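Local coordinates for AlgX/AlgJ SGNH hydrolase-like domain-containing protein (Eubacterium siraeum, PDB 4NZK) that is of unknown function but belongs to the DHHW family of the SGNH hydrolase clan, and so may act on ester or acyl groups, at residues A83-Y88 with N131-K136; Y88-K93 with K136-I141; V100-M105 with V329-C334; C308-F313 with E344-N349. All blocks are in the same frame, centred on the assembly; numbering follows the deposited sequence.

Interaction 1 of 4, residues A83-Y88 with N131-K136; sequences ANYASY and NSIANK. With EDO (1,2-ethanediol), chain D.
Ala86 and Ile133 mark the closest backbone approach, their CA atoms 5.7 Å apart, where the axes of helices 83-88 and 131-136 pass at 8.8 Å with an angle of 33° between their N-to-C directions. The short methyl of Ala86 permits this: its CB points at the partner helix and meets Lys136 CB at 3.6 Å. Farther along the lysine, CD lies against Ala83 CA at 4.0 Å. A bend at the last torsion (chi4 59°) then turns the amine back to its own helix, where Lys136 NZ donates to Ser132 OG at 2.9 Å and also reaches O2 of an ethanediol molecule, probably from the crystallisation liquor. On the inner side, Ile133 CG2 comes to the edge of the Tyr85 ring, near its plane, 3.7 Å from CD2. The two side chains cross at about a right angle, and the phenol continues past the isoleucine to hydrogen-bond Asn104 through OH. The contact between the segments is thus entirely van der Waals, with the polar ends engaged elsewhere. Two helices crossing at a shallow angle, Ala83 and Ala86 against Ile133 and Lys136, with inner side chains reaching strand 101-107, fit the layered alpha/beta fold of SGNH hydrolases.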
loop_
_atom_site.group_PDB
_atom_site.type_symbol
_atom_site.label_atom_id
_atom_site.label_comp_id
_atom_site.label_asym_id
_atom_site.label_seq_id
_atom_site.Cartn_x
_atom_site.Cartn_y
_atom_site.Cartn_z
ATOM N N ALA A 83 7.423 17.392 -2.724
ATOM C CA ALA A 83 7.646 18.045 -4.001
ATOM C C ALA A 83 8.389 17.186 -5.001
ATOM O O ALA A 83 8.061 17.165 -6.195
ATOM C CB ALA A 83 8.384 19.361 -3.792
ATOM N N ASN A 84 9.389 16.456 -4.528
ATOM C CA ASN A 84 10.136 15.583 -5.431
ATOM C C ASN A 84 9.226 14.517 -6.005
ATOM O O ASN A 84 9.169 14.336 -7.208
ATOM C CB ASN A 84 11.314 14.934 -4.735
ATOM C CG ASN A 84 12.440 15.905 -4.426
ATOM O OD1 ASN A 84 12.379 17.103 -4.682
ATOM N ND2 ASN A 84 13.501 15.358 -3.907
ATOM N N TYR A 85 8.505 13.829 -5.127
ATOM C CA TYR A 85 7.548 12.796 -5.551
ATOM C C TYR A 85 6.595 13.346 -6.617
ATOM O O TYR A 85 6.399 12.711 -7.650
ATOM C CB TYR A 85 6.760 12.352 -4.296
ATOM C CG TYR A 85 5.637 11.390 -4.563
ATOM C CD1 TYR A 85 5.893 10.048 -4.734
ATOM C CD2 TYR A 85 4.310 11.811 -4.614
ATOM C CE1 TYR A 85 4.865 9.141 -4.950
ATOM C CE2 TYR A 85 3.272 10.900 -4.832
ATOM C CZ TYR A 85 3.550 9.571 -5.004
ATOM O OH TYR A 85 2.599 8.636 -5.244
ATOM N N ALA A 86 5.979 14.486 -6.349
ATOM C CA ALA A 86 5.014 15.032 -7.321
ATOM C C ALA A 86 5.704 15.310 -8.649
ATOM O O ALA A 86 5.151 15.011 -9.687
ATOM C CB ALA A 86 4.353 16.308 -6.811
ATOM N N SER A 87 6.908 15.864 -8.619
ATOM C CA SER A 87 7.643 16.130 -9.852
ATOM C C SER A 87 7.948 14.857 -10.635
ATOM O O SER A 87 7.883 14.843 -11.864
ATOM C CB SER A 87 8.927 16.898 -9.535
ATOM O OG SER A 87 9.624 17.270 -10.713
ATOM N N TYR A 88 8.279 13.784 -9.935
ATOM C CA TYR A 88 8.553 12.517 -10.586
ATOM C C TYR A 88 7.292 11.922 -11.220
ATOM O O TYR A 88 7.327 11.381 -12.334
ATOM C CB TYR A 88 9.184 11.528 -9.613
ATOM C CG TYR A 88 10.436 12.023 -8.906
ATOM C CD1 TYR A 88 11.240 12.992 -9.465
ATOM C CD2 TYR A 88 10.789 11.511 -7.657
ATOM C CE1 TYR A 88 12.365 13.460 -8.814
ATOM C CE2 TYR A 88 11.920 11.966 -7.002
ATOM C CZ TYR A 88 12.694 12.944 -7.585
ATOM O OH TYR A 88 13.831 13.407 -6.925
ATOM N N ASN A 131 -2.197 16.660 0.845
ATOM C CA ASN A 131 -2.694 17.836 0.121
ATOM C C ASN A 131 -1.607 18.510 -0.704
ATOM O O ASN A 131 -1.848 18.902 -1.866
ATOM C CB ASN A 131 -3.319 18.863 1.062
ATOM C CG ASN A 131 -4.637 18.405 1.653
ATOM O OD1 ASN A 131 -5.300 17.498 1.130
ATOM N ND2 ASN A 131 -5.050 19.064 2.725
ATOM N N SER A 132 -0.428 18.683 -0.101
ATOM C CA SER A 132 0.686 19.339 -0.799
ATOM C C SER A 132 1.028 18.605 -2.094
ATOM O O SER A 132 1.207 19.205 -3.153
ATOM C CB SER A 132 1.905 19.418 0.118
ATOM O OG SER A 132 3.038 19.903 -0.602
ATOM N N ILE A 133 1.127 17.276 -2.002
ATOM C CA ILE A 133 1.376 16.456 -3.173
ATOM C C ILE A 133 0.262 16.660 -4.222
ATOM O O ILE A 133 0.527 16.916 -5.398
ATOM C CB ILE A 133 1.518 14.969 -2.773
ATOM C CG1 ILE A 133 2.824 14.759 -2.004
ATOM C CG2 ILE A 133 1.443 14.064 -4.008
ATOM C CD1 ILE A 133 2.883 13.481 -1.225
ATOM N N ALA A 134 -0.999 16.559 -3.788
ATOM C CA ALA A 134 -2.137 16.696 -4.720
ATOM C C ALA A 134 -2.094 18.035 -5.462
ATOM O O ALA A 134 -2.349 18.092 -6.663
ATOM C CB ALA A 134 -3.468 16.525 -3.982
ATOM N N ASN A 135 -1.678 19.072 -4.761
ATOM C CA ASN A 135 -1.667 20.411 -5.312
ATOM C C ASN A 135 -0.576 20.584 -6.354
ATOM O O ASN A 135 -0.641 21.516 -7.151
ATOM C CB ASN A 135 -1.482 21.441 -4.202
ATOM C CG ASN A 135 -2.694 21.539 -3.291
ATOM O OD1 ASN A 135 -3.825 21.285 -3.698
ATOM N ND2 ASN A 135 -2.452 21.941 -2.057
ATOM N N LYS A 136 0.437 19.721 -6.335
ATOM C CA LYS A 136 1.573 19.841 -7.247
ATOM C C LYS A 136 1.462 18.925 -8.454
ATOM O O LYS A 136 2.307 18.986 -9.381
ATOM C CB LYS A 136 2.867 19.532 -6.463
ATOM C CG LYS A 136 3.212 20.605 -5.450
ATOM C CD LYS A 136 4.250 20.179 -4.433
ATOM C CE LYS A 136 4.618 21.300 -3.464
ATOM N NZ LYS A 136 3.438 21.824 -2.678
HETATM C C1 EDO D . 3.682 26.074 -2.495
HETATM O O1 EDO D . 2.334 26.013 -3.059
HETATM C C2 EDO D . 3.745 25.368 -1.131
HETATM O O2 EDO D . 4.328 24.035 -1.241
#

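Interaction 2 of 4, residues Y88-K93 with K136-I141; sequences YLNEFK and KLVNVI. With EDO (1,2-ethanediol), chain D.
Asn90 faces the loop 136-141 across a CA-CA distance of 5.7 Å to Val138, and its amide uses both ends on that backbone. From CB, chi1 of -73° sets CG anti to the carbonyl carbon and sends the amide toward the loop. OD1 accepts from Val138 N at 2.8 Å, with the donor 43° above the carbonyl plane instead of on a lone pair; the same oxygen lies 3.5 Å from Leu137 CA. ND2 donates to Lys136 O at 2.9 Å with an N-H...O angle of 166°, and that oxygen lies close to the amide plane. Val138 CG2 packs near ND2 at 3.8 Å, while a water joins Asn90 O to Val138 O. Two backbone groups thus fix the rotation of the amide, and an alanine here would probably leave Val138 N and Lys136 O without these mates and free the loop to shift.

One turn later, the aliphatic part of Lys93 passes Asn139 O, which lies 3.3 Å from CE; NZ goes on to Val100 O and Gly97 O, and a water links it to Asn139 O. On the side toward the sheet, Leu89 CD2 touches Leu137 CD2 at 4.0 Å. Helix 83-96 thereby holds the link between helix 126-136 and strand 141-142, with Leu89 and Leu137 both reaching Asn104 on strand 101-107.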
loop_
_atom_site.group_PDB
_atom_site.type_symbol
_atom_site.label_atom_id
_atom_site.label_comp_id
_atom_site.label_asym_id
_atom_site.label_seq_id
_atom_site.Cartn_x
_atom_site.Cartn_y
_atom_site.Cartn_z
ATOM N N TYR A 88 8.279 13.784 -9.935
ATOM C CA TYR A 88 8.553 12.517 -10.586
ATOM C C TYR A 88 7.292 11.922 -11.220
ATOM O O TYR A 88 7.327 11.381 -12.334
ATOM C CB TYR A 88 9.184 11.528 -9.613
ATOM C CG TYR A 88 10.436 12.023 -8.906
ATOM C CD1 TYR A 88 11.240 12.992 -9.465
ATOM C CD2 TYR A 88 10.789 11.511 -7.657
ATOM C CE1 TYR A 88 12.365 13.460 -8.814
ATOM C CE2 TYR A 88 11.920 11.966 -7.002
ATOM C CZ TYR A 88 12.694 12.944 -7.585
ATOM O OH TYR A 88 13.831 13.407 -6.925
ATOM N N LEU A 89 6.194 11.950 -10.495
ATOM C CA LEU A 89 4.919 11.494 -11.069
ATOM C C LEU A 89 4.564 12.312 -12.296
ATOM O O LEU A 89 4.094 11.773 -13.291
ATOM C CB LEU A 89 3.747 11.589 -10.066
ATOM C CG LEU A 89 3.466 10.312 -9.308
ATOM C CD1 LEU A 89 4.618 9.849 -8.461
ATOM C CD2 LEU A 89 2.241 10.511 -8.462
ATOM N N ASN A 90 4.770 13.623 -12.214
ATOM C CA ASN A 90 4.424 14.497 -13.346
ATOM C C ASN A 90 5.256 14.125 -14.576
ATOM O O ASN A 90 4.738 14.099 -15.693
ATOM C CB ASN A 90 4.628 15.941 -12.989
ATOM C CG ASN A 90 3.561 16.442 -12.027
ATOM O OD1 ASN A 90 2.503 15.812 -11.851
ATOM N ND2 ASN A 90 3.851 17.578 -11.394
ATOM N N GLU A 91 6.529 13.831 -14.347
ATOM C CA GLU A 91 7.431 13.428 -15.426
ATOM C C GLU A 91 6.986 12.103 -16.027
ATOM O O GLU A 91 6.977 11.942 -17.260
ATOM C CB GLU A 91 8.869 13.313 -14.922
ATOM C CG GLU A 91 9.844 12.731 -15.943
ATOM C CD GLU A 91 10.232 13.703 -17.050
ATOM O OE1 GLU A 91 9.869 14.906 -16.965
ATOM O OE2 GLU A 91 10.952 13.266 -17.992
ATOM N N PHE A 92 6.642 11.147 -15.152
ATOM C CA PHE A 92 6.160 9.883 -15.622
ATOM C C PHE A 92 4.941 10.096 -16.517
ATOM O O PHE A 92 4.825 9.475 -17.589
ATOM C CB PHE A 92 5.808 8.966 -14.439
ATOM C CG PHE A 92 5.233 7.653 -14.876
ATOM C CD1 PHE A 92 6.044 6.599 -15.212
ATOM C CD2 PHE A 92 3.879 7.492 -14.961
ATOM C CE1 PHE A 92 5.500 5.398 -15.630
ATOM C CE2 PHE A 92 3.331 6.315 -15.391
ATOM C CZ PHE A 92 4.142 5.271 -15.725
ATOM N N LYS A 93 3.994 10.916 -16.057
ATOM C CA LYS A 93 2.782 11.176 -16.827
ATOM C C LYS A 93 3.106 11.819 -18.182
ATOM O O LYS A 93 2.525 11.439 -19.213
ATOM C CB LYS A 93 1.807 12.018 -16.025
ATOM C CG LYS A 93 0.626 12.532 -16.830
ATOM C CD LYS A 93 -0.301 11.459 -17.384
ATOM C CE LYS A 93 -1.350 12.123 -18.284
ATOM N NZ LYS A 93 -2.367 11.126 -18.711
ATOM N N LYS A 136 0.437 19.721 -6.335
ATOM C CA LYS A 136 1.573 19.841 -7.247
ATOM C C LYS A 136 1.462 18.925 -8.454
ATOM O O LYS A 136 2.307 18.986 -9.381
ATOM C CB LYS A 136 2.867 19.532 -6.463
ATOM C CG LYS A 136 3.212 20.605 -5.450
ATOM C CD LYS A 136 4.250 20.179 -4.433
ATOM C CE LYS A 136 4.618 21.300 -3.464
ATOM N NZ LYS A 136 3.438 21.824 -2.678
ATOM N N LEU A 137 0.425 18.083 -8.493
ATOM C CA LEU A 137 0.237 17.150 -9.610
ATOM C C LEU A 137 -0.270 17.848 -10.841
ATOM O O LEU A 137 -1.066 18.789 -10.748
ATOM C CB LEU A 137 -0.756 16.067 -9.255
ATOM C CG LEU A 137 -0.311 15.119 -8.161
ATOM C CD1 LEU A 137 -1.489 14.219 -7.800
ATOM C CD2 LEU A 137 0.945 14.339 -8.518
ATOM N N VAL A 138 0.192 17.376 -12.004
ATOM C CA VAL A 138 -0.223 17.872 -13.311
ATOM C C VAL A 138 -0.680 16.670 -14.147
ATOM O O VAL A 138 0.109 15.777 -14.469
ATOM C CB VAL A 138 0.910 18.598 -14.038
ATOM C CG1 VAL A 138 0.475 19.004 -15.442
ATOM C CG2 VAL A 138 1.353 19.801 -13.242
ATOM N N ASN A 139 -1.977 16.655 -14.475
ATOM C CA ASN A 139 -2.603 15.601 -15.262
ATOM C C ASN A 139 -2.466 14.195 -14.654
ATOM O O ASN A 139 -2.428 13.188 -15.344
ATOM C CB ASN A 139 -2.100 15.609 -16.692
ATOM C CG ASN A 139 -2.404 16.881 -17.397
ATOM O OD1 ASN A 139 -3.473 17.463 -17.185
ATOM N ND2 ASN A 139 -1.456 17.357 -18.239
ATOM N N VAL A 140 -2.415 14.169 -13.336
ATOM C CA VAL A 140 -2.437 12.939 -12.554
ATOM C C VAL A 140 -3.687 13.016 -11.686
ATOM O O VAL A 140 -3.914 14.032 -11.019
ATOM C CB VAL A 140 -1.165 12.759 -11.696
ATOM C CG1 VAL A 140 -1.243 11.548 -10.793
ATOM C CG2 VAL A 140 0.035 12.634 -12.607
ATOM N N ILE A 141 -4.465 11.945 -11.673
ATOM C CA ILE A 141 -5.739 11.923 -10.940
ATOM C C ILE A 141 -5.512 11.583 -9.480
ATOM O O ILE A 141 -5.008 10.525 -9.166
ATOM C CB ILE A 141 -6.666 10.861 -11.561
ATOM C CG1 ILE A 141 -6.918 11.199 -13.036
ATOM C CG2 ILE A 141 -7.953 10.740 -10.774
ATOM C CD1 ILE A 141 -7.488 10.044 -13.813
HETATM C C1 EDO D . 3.682 26.074 -2.495
HETATM O O1 EDO D . 2.334 26.013 -3.059
HETATM C C2 EDO D . 3.745 25.368 -1.131
HETATM O O2 EDO D . 4.328 24.035 -1.241
HETATM O O HOH W 1 2.397 15.666 -16.033
HETATM O O HOH W 2 -3.715 10.847 -16.159
#

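Interaction 3 of 4, residues V100-M105 with V329-C334; sequences VNVFNM and VLFTMC
Phe331 and Phe103 each meet the neighbouring strand at a ring edge, from opposite faces of the sheet. Phe103 O lies at the edge of the Phe331 ring, in plane, where Val102 CG1 also comes within 3.8 Å of CE1. At the Phe103 edge sits Val329 O, 3.5 Å from CD1. Beyond the pair, Phe92 meets the Phe331 ring edge-to-face, as Phe177 does that of Phe103, and Phe286 meets Phe331 with planes at about 30°. The strands run parallel, with Val102 level with Val329 and Met105 (selenomethionine) with Thr332. Four strong backbone bonds alternate across them; Phe331 N to Phe103 O, 2.9 Å and 178° at the hydrogen, is the straightest. A weak fifth joins Met333 N to Met105 O. Thr332 OG1, anti to the backbone N (chi1 -174°), comes 2.9 Å from Met105 O but is also bonded to Glu294, leaving its proton unassigned. Regular parallel-sheet bonding thus meets backbone polar groups in a largely hydrophobic pairing, whose buried polar side chains, Asn104 and Thr332, also have partners beyond the two strands.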
loop_
_atom_site.group_PDB
_atom_site.type_symbol
_atom_site.label_atom_id
_atom_site.label_comp_id
_atom_site.label_asym_id
_atom_site.label_seq_id
_atom_site.Cartn_x
_atom_site.Cartn_y
_atom_site.Cartn_z
ATOM N N VAL A 100 -2.852 7.227 -21.307
ATOM C CA VAL A 100 -2.691 6.386 -20.139
ATOM C C VAL A 100 -3.096 7.234 -18.959
ATOM O O VAL A 100 -2.517 8.282 -18.726
ATOM C CB VAL A 100 -1.227 5.906 -20.008
ATOM C CG1 VAL A 100 -1.060 5.087 -18.756
ATOM C CG2 VAL A 100 -0.833 5.085 -21.253
ATOM N N ASN A 101 -4.075 6.765 -18.185
ATOM C CA ASN A 101 -4.489 7.503 -16.975
ATOM C C ASN A 101 -3.583 7.125 -15.840
ATOM O O ASN A 101 -3.333 5.945 -15.629
ATOM C CB ASN A 101 -5.963 7.271 -16.602
ATOM C CG ASN A 101 -6.863 8.188 -17.376
ATOM O OD1 ASN A 101 -6.431 9.268 -17.818
ATOM N ND2 ASN A 101 -8.108 7.809 -17.525
ATOM N N VAL A 102 -3.067 8.154 -15.158
ATOM C CA VAL A 102 -2.144 7.962 -14.032
ATOM C C VAL A 102 -2.835 8.524 -12.794
ATOM O O VAL A 102 -3.369 9.648 -12.824
ATOM C CB VAL A 102 -0.829 8.689 -14.270
ATOM C CG1 VAL A 102 0.143 8.488 -13.110
ATOM C CG2 VAL A 102 -0.200 8.208 -15.611
ATOM N N PHE A 103 -2.872 7.694 -11.749
ATOM C CA PHE A 103 -3.575 7.991 -10.513
ATOM C C PHE A 103 -2.556 8.006 -9.373
ATOM O O PHE A 103 -1.546 7.281 -9.403
ATOM C CB PHE A 103 -4.592 6.901 -10.187
ATOM C CG PHE A 103 -5.700 6.711 -11.199
ATOM C CD1 PHE A 103 -5.497 6.021 -12.397
ATOM C CD2 PHE A 103 -6.964 7.188 -10.925
ATOM C CE1 PHE A 103 -6.557 5.800 -13.271
ATOM C CE2 PHE A 103 -8.019 6.993 -11.803
ATOM C CZ PHE A 103 -7.807 6.312 -12.984
ATOM N N ASN A 104 -2.834 8.830 -8.376
ATOM C CA ASN A 104 -2.006 8.937 -7.187
ATOM C C ASN A 104 -2.882 8.698 -5.950
ATOM O O ASN A 104 -3.926 9.319 -5.800
ATOM C CB ASN A 104 -1.489 10.366 -7.098
ATOM C CG ASN A 104 -0.746 10.633 -5.815
ATOM O OD1 ASN A 104 0.230 9.972 -5.528
ATOM N ND2 ASN A 104 -1.237 11.590 -5.020
HETATM N N MSE A 105 -2.425 7.812 -5.072
HETATM C CA MSE A 105 -3.125 7.565 -3.792
HETATM C C MSE A 105 -2.118 7.386 -2.691
HETATM O O MSE A 105 -1.571 6.299 -2.491
HETATM C CB MSE A 105 -4.117 6.395 -3.926
HETATM C CG MSE A 105 -4.998 6.337 -2.644
HETATM SE SE MSE A 105 -6.453 5.053 -2.807
HETATM C CE MSE A 105 -5.402 3.494 -3.153
ATOM N N VAL A 329 -2.344 3.536 -14.538
ATOM C CA VAL A 329 -1.194 3.393 -13.631
ATOM C C VAL A 329 -1.597 3.981 -12.291
ATOM O O VAL A 329 -2.088 5.109 -12.245
ATOM C CB VAL A 329 0.059 4.132 -14.178
ATOM C CG1 VAL A 329 1.213 3.995 -13.191
ATOM C CG2 VAL A 329 0.448 3.551 -15.529
ATOM N N LEU A 330 -1.344 3.239 -11.213
ATOM C CA LEU A 330 -1.574 3.723 -9.878
ATOM C C LEU A 330 -0.252 3.779 -9.117
ATOM O O LEU A 330 0.422 2.783 -8.973
ATOM C CB LEU A 330 -2.547 2.790 -9.155
ATOM C CG LEU A 330 -2.766 3.092 -7.685
ATOM C CD1 LEU A 330 -3.403 4.457 -7.471
ATOM C CD2 LEU A 330 -3.629 2.005 -7.067
ATOM N N PHE A 331 0.061 4.966 -8.604
ATOM C CA PHE A 331 1.133 5.162 -7.643
ATOM C C PHE A 331 0.463 5.219 -6.268
ATOM O O PHE A 331 -0.441 6.065 -6.027
ATOM C CB PHE A 331 1.841 6.486 -7.872
ATOM C CG PHE A 331 2.750 6.471 -9.055
ATOM C CD1 PHE A 331 2.271 6.756 -10.312
ATOM C CD2 PHE A 331 4.069 6.108 -8.915
ATOM C CE1 PHE A 331 3.119 6.751 -11.415
ATOM C CE2 PHE A 331 4.922 6.074 -10.011
ATOM C CZ PHE A 331 4.434 6.390 -11.258
ATOM N N THR A 332 0.869 4.306 -5.391
ATOM C CA THR A 332 0.275 4.258 -4.079
ATOM C C THR A 332 1.309 3.865 -3.051
ATOM O O THR A 332 2.086 2.946 -3.253
ATOM C CB THR A 332 -0.964 3.348 -4.080
ATOM O OG1 THR A 332 -1.627 3.435 -2.791
ATOM C CG2 THR A 332 -0.647 1.913 -4.389
HETATM N N MSE A 333 1.296 4.599 -1.942
HETATM C CA MSE A 333 2.270 4.413 -0.885
HETATM C C MSE A 333 1.873 5.202 0.315
HETATM O O MSE A 333 0.969 6.038 0.243
HETATM C CB MSE A 333 3.654 4.857 -1.349
HETATM C CG MSE A 333 3.749 6.266 -1.951
HETATM SE SE MSE A 333 5.619 6.320 -2.647
HETATM C CE MSE A 333 4.821 5.615 -4.306
ATOM N N CYS A 334 2.527 4.953 1.439
ATOM C CA CYS A 334 2.249 5.745 2.628
ATOM C C CYS A 334 2.985 7.081 2.552
ATOM O O CYS A 334 3.904 7.286 1.772
ATOM C CB CYS A 334 2.605 4.984 3.901
ATOM S SG CYS A 334 4.389 4.920 4.208
#

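Interaction 4 of 4, residues C308-F313 with E344-N349; sequences CDIRYF and EGIKNN
Asn349 points its side chain at the segment 308-313 and lays its amide edge-on to the carbonyl of Ile310: ND2 donates to Ile310 O at 2.9 Å, with an N-H...O angle of 170° and the acceptor lying in the amide plane. Placing CG anti to the carbonyl carbon (chi1 -55°) carries the amide to that oxygen. Asn349 CB itself lies 3.4 Å from Phe313 O. A water accepts from ND2 and donates to Arg311 O. The Phe313 ring turns its edge to Asn349 O, which stands 4.0 Å from CD2. Toward the start of the helix, Ile310 and Ile346 meet at a slant, CG2 to CG1 at 4.0 Å, and Gly345 CA passes close to Ile310 O, where a side chain would clash.

A type I beta turn runs from Asp309 to Tyr312, placed where strand 304-309 leaves the central sheet. Asp309 also makes an Asx turn, its OD1 accepting from Arg311 N through the anti lone pair. Arg311 grips the same carboxylate side-on, NE to OD1 and NH2 to OD2, both 2.7 Å; Lys287 and Asp267 extend the charge cluster. The Tyr312 ring lies with one face over Arg311 CB, 3.6 Å from the ring plane. Replacing Asn349 by a leucine would probably leave Ile310 O without its side-chain donor and break the water link to Arg311 O, loosening the tie between turn and helix 344-350.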
loop_
_atom_site.group_PDB
_atom_site.type_symbol
_atom_site.label_atom_id
_atom_site.label_comp_id
_atom_site.label_asym_id
_atom_site.label_seq_id
_atom_site.Cartn_x
_atom_site.Cartn_y
_atom_site.Cartn_z
ATOM N N CYS A 308 4.444 -3.687 -9.227
ATOM C CA CYS A 308 5.834 -3.276 -9.200
ATOM C C CYS A 308 6.132 -2.421 -7.983
ATOM O O CYS A 308 5.316 -1.621 -7.567
ATOM C CB CYS A 308 6.108 -2.419 -10.423
ATOM S SG CYS A 308 5.671 -3.167 -12.026
ATOM N N ASP A 309 7.325 -2.584 -7.434
ATOM C CA ASP A 309 7.758 -1.829 -6.277
ATOM C C ASP A 309 8.750 -0.755 -6.726
ATOM O O ASP A 309 9.724 -1.051 -7.412
ATOM C CB ASP A 309 8.442 -2.733 -5.253
ATOM C CG ASP A 309 8.512 -2.077 -3.886
ATOM O OD1 ASP A 309 9.322 -1.110 -3.735
ATOM O OD2 ASP A 309 7.763 -2.537 -2.975
ATOM N N ILE A 310 8.534 0.483 -6.286
ATOM C CA ILE A 310 9.410 1.590 -6.676
ATOM C C ILE A 310 10.861 1.432 -6.218
ATOM O O ILE A 310 11.734 2.091 -6.746
ATOM C CB ILE A 310 8.856 2.929 -6.156
ATOM C CG1 ILE A 310 8.859 2.958 -4.617
ATOM C CG2 ILE A 310 7.452 3.177 -6.696
ATOM C CD1 ILE A 310 8.268 4.200 -4.019
ATOM N N ARG A 311 11.104 0.571 -5.230
ATOM C CA ARG A 311 12.457 0.297 -4.740
ATOM C C ARG A 311 13.228 -0.763 -5.558
ATOM O O ARG A 311 14.448 -0.795 -5.515
ATOM C CB ARG A 311 12.381 -0.156 -3.279
ATOM C CG ARG A 311 11.783 0.892 -2.362
ATOM C CD ARG A 311 11.329 0.291 -1.045
ATOM N NE ARG A 311 10.126 -0.541 -1.189
ATOM C CZ ARG A 311 9.676 -1.340 -0.217
ATOM N NH1 ARG A 311 10.329 -1.394 0.952
ATOM N NH2 ARG A 311 8.588 -2.090 -0.410
ATOM N N TYR A 312 12.497 -1.605 -6.299
ATOM C CA TYR A 312 13.039 -2.819 -6.934
ATOM C C TYR A 312 12.486 -2.947 -8.357
ATOM O O TYR A 312 11.571 -3.734 -8.654
ATOM C CB TYR A 312 12.649 -4.065 -6.142
ATOM C CG TYR A 312 12.886 -3.945 -4.668
ATOM C CD1 TYR A 312 14.146 -3.870 -4.165
ATOM C CD2 TYR A 312 11.830 -3.872 -3.791
ATOM C CE1 TYR A 312 14.343 -3.765 -2.812
ATOM C CE2 TYR A 312 12.008 -3.742 -2.421
ATOM C CZ TYR A 312 13.278 -3.690 -1.934
ATOM O OH TYR A 312 13.513 -3.551 -0.580
ATOM N N PHE A 313 13.033 -2.171 -9.247
ATOM C CA PHE A 313 12.517 -2.113 -10.596
ATOM C C PHE A 313 13.674 -1.782 -11.479
ATOM O O PHE A 313 14.238 -0.693 -11.392
ATOM C CB PHE A 313 11.443 -1.046 -10.696
ATOM C CG PHE A 313 10.712 -1.038 -12.023
ATOM C CD1 PHE A 313 9.667 -1.935 -12.244
ATOM C CD2 PHE A 313 11.020 -0.126 -13.014
ATOM C CE1 PHE A 313 8.975 -1.941 -13.434
ATOM C CE2 PHE A 313 10.339 -0.140 -14.221
ATOM C CZ PHE A 313 9.289 -1.036 -14.418
ATOM N N GLU A 344 12.422 8.662 -4.114
ATOM C CA GLU A 344 13.530 8.833 -5.053
ATOM C C GLU A 344 13.662 7.628 -5.974
ATOM O O GLU A 344 14.274 7.724 -7.052
ATOM C CB GLU A 344 14.845 9.101 -4.317
ATOM C CG GLU A 344 14.795 10.357 -3.447
ATOM C CD GLU A 344 14.361 11.621 -4.210
ATOM O OE1 GLU A 344 14.866 11.854 -5.334
ATOM O OE2 GLU A 344 13.498 12.386 -3.711
ATOM N N GLY A 345 13.069 6.495 -5.588
ATOM C CA GLY A 345 13.085 5.320 -6.458
ATOM C C GLY A 345 12.339 5.541 -7.761
ATOM O O GLY A 345 12.600 4.886 -8.793
ATOM N N ILE A 346 11.384 6.451 -7.735
ATOM C CA ILE A 346 10.661 6.748 -8.945
ATOM C C ILE A 346 11.661 7.351 -9.946
ATOM O O ILE A 346 11.682 6.952 -11.101
ATOM C CB ILE A 346 9.443 7.638 -8.691
ATOM C CG1 ILE A 346 8.490 6.932 -7.694
ATOM C CG2 ILE A 346 8.739 7.968 -10.010
ATOM C CD1 ILE A 346 7.381 7.831 -7.129
ATOM N N LYS A 347 12.469 8.306 -9.493
ATOM C CA LYS A 347 13.448 8.958 -10.364
ATOM C C LYS A 347 14.562 7.989 -10.726
ATOM O O LYS A 347 14.889 7.827 -11.890
ATOM C CB LYS A 347 14.033 10.189 -9.670
ATOM C CG LYS A 347 15.115 10.857 -10.496
ATOM C CD LYS A 347 15.769 12.026 -9.801
ATOM C CE LYS A 347 16.881 12.558 -10.708
ATOM N NZ LYS A 347 17.523 13.801 -10.197
ATOM N N ASN A 348 15.083 7.273 -9.733
ATOM C CA ASN A 348 16.284 6.468 -9.969
ATOM C C ASN A 348 16.062 5.132 -10.596
ATOM O O ASN A 348 16.981 4.579 -11.224
ATOM C CB ASN A 348 17.015 6.270 -8.661
ATOM C CG ASN A 348 17.499 7.590 -8.061
ATOM O OD1 ASN A 348 17.789 8.550 -8.780
ATOM N ND2 ASN A 348 17.552 7.643 -6.746
ATOM N N ASN A 349 14.864 4.584 -10.392
ATOM C CA ASN A 349 14.536 3.258 -10.921
ATOM C C ASN A 349 13.519 3.329 -12.058
ATOM O O ASN A 349 13.764 2.835 -13.136
ATOM C CB ASN A 349 14.052 2.337 -9.797
ATOM C CG ASN A 349 15.048 2.227 -8.638
ATOM O OD1 ASN A 349 16.269 2.248 -8.838
ATOM N ND2 ASN A 349 14.520 2.142 -7.402
HETATM O O HOH W 3 16.016 1.671 -4.936
HETATM O O HOH W 4 16.106 0.829 -12.901
#

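In the fold
Interaction 3 is the core pairing, parallel strands of the central sheet with nearly every touching residue buried. Interactions 1 and 2 lie on one side of it and share helix 83-96, which packs first on helix 126-136 and then on the loop that follows; interaction 1 is buried and apolar, whereas interaction 2 is nearer the surface and uses hydrogen bonds from a side-chain amide and waters. Tyr85 OH to Asn104 OD1, 2.7 Å, ties interaction 1 to the sheet, and Ile141 N to Val102 O, 2.8 Å, does so for interaction 2. Interaction 4, partly buried, mixes apolar contact with a side-chain amide hydrogen bond at another strand's end; its Ile346 reaches Tyr85, Leu89 and Phe331, bringing helix 344-350 against helix 83-96.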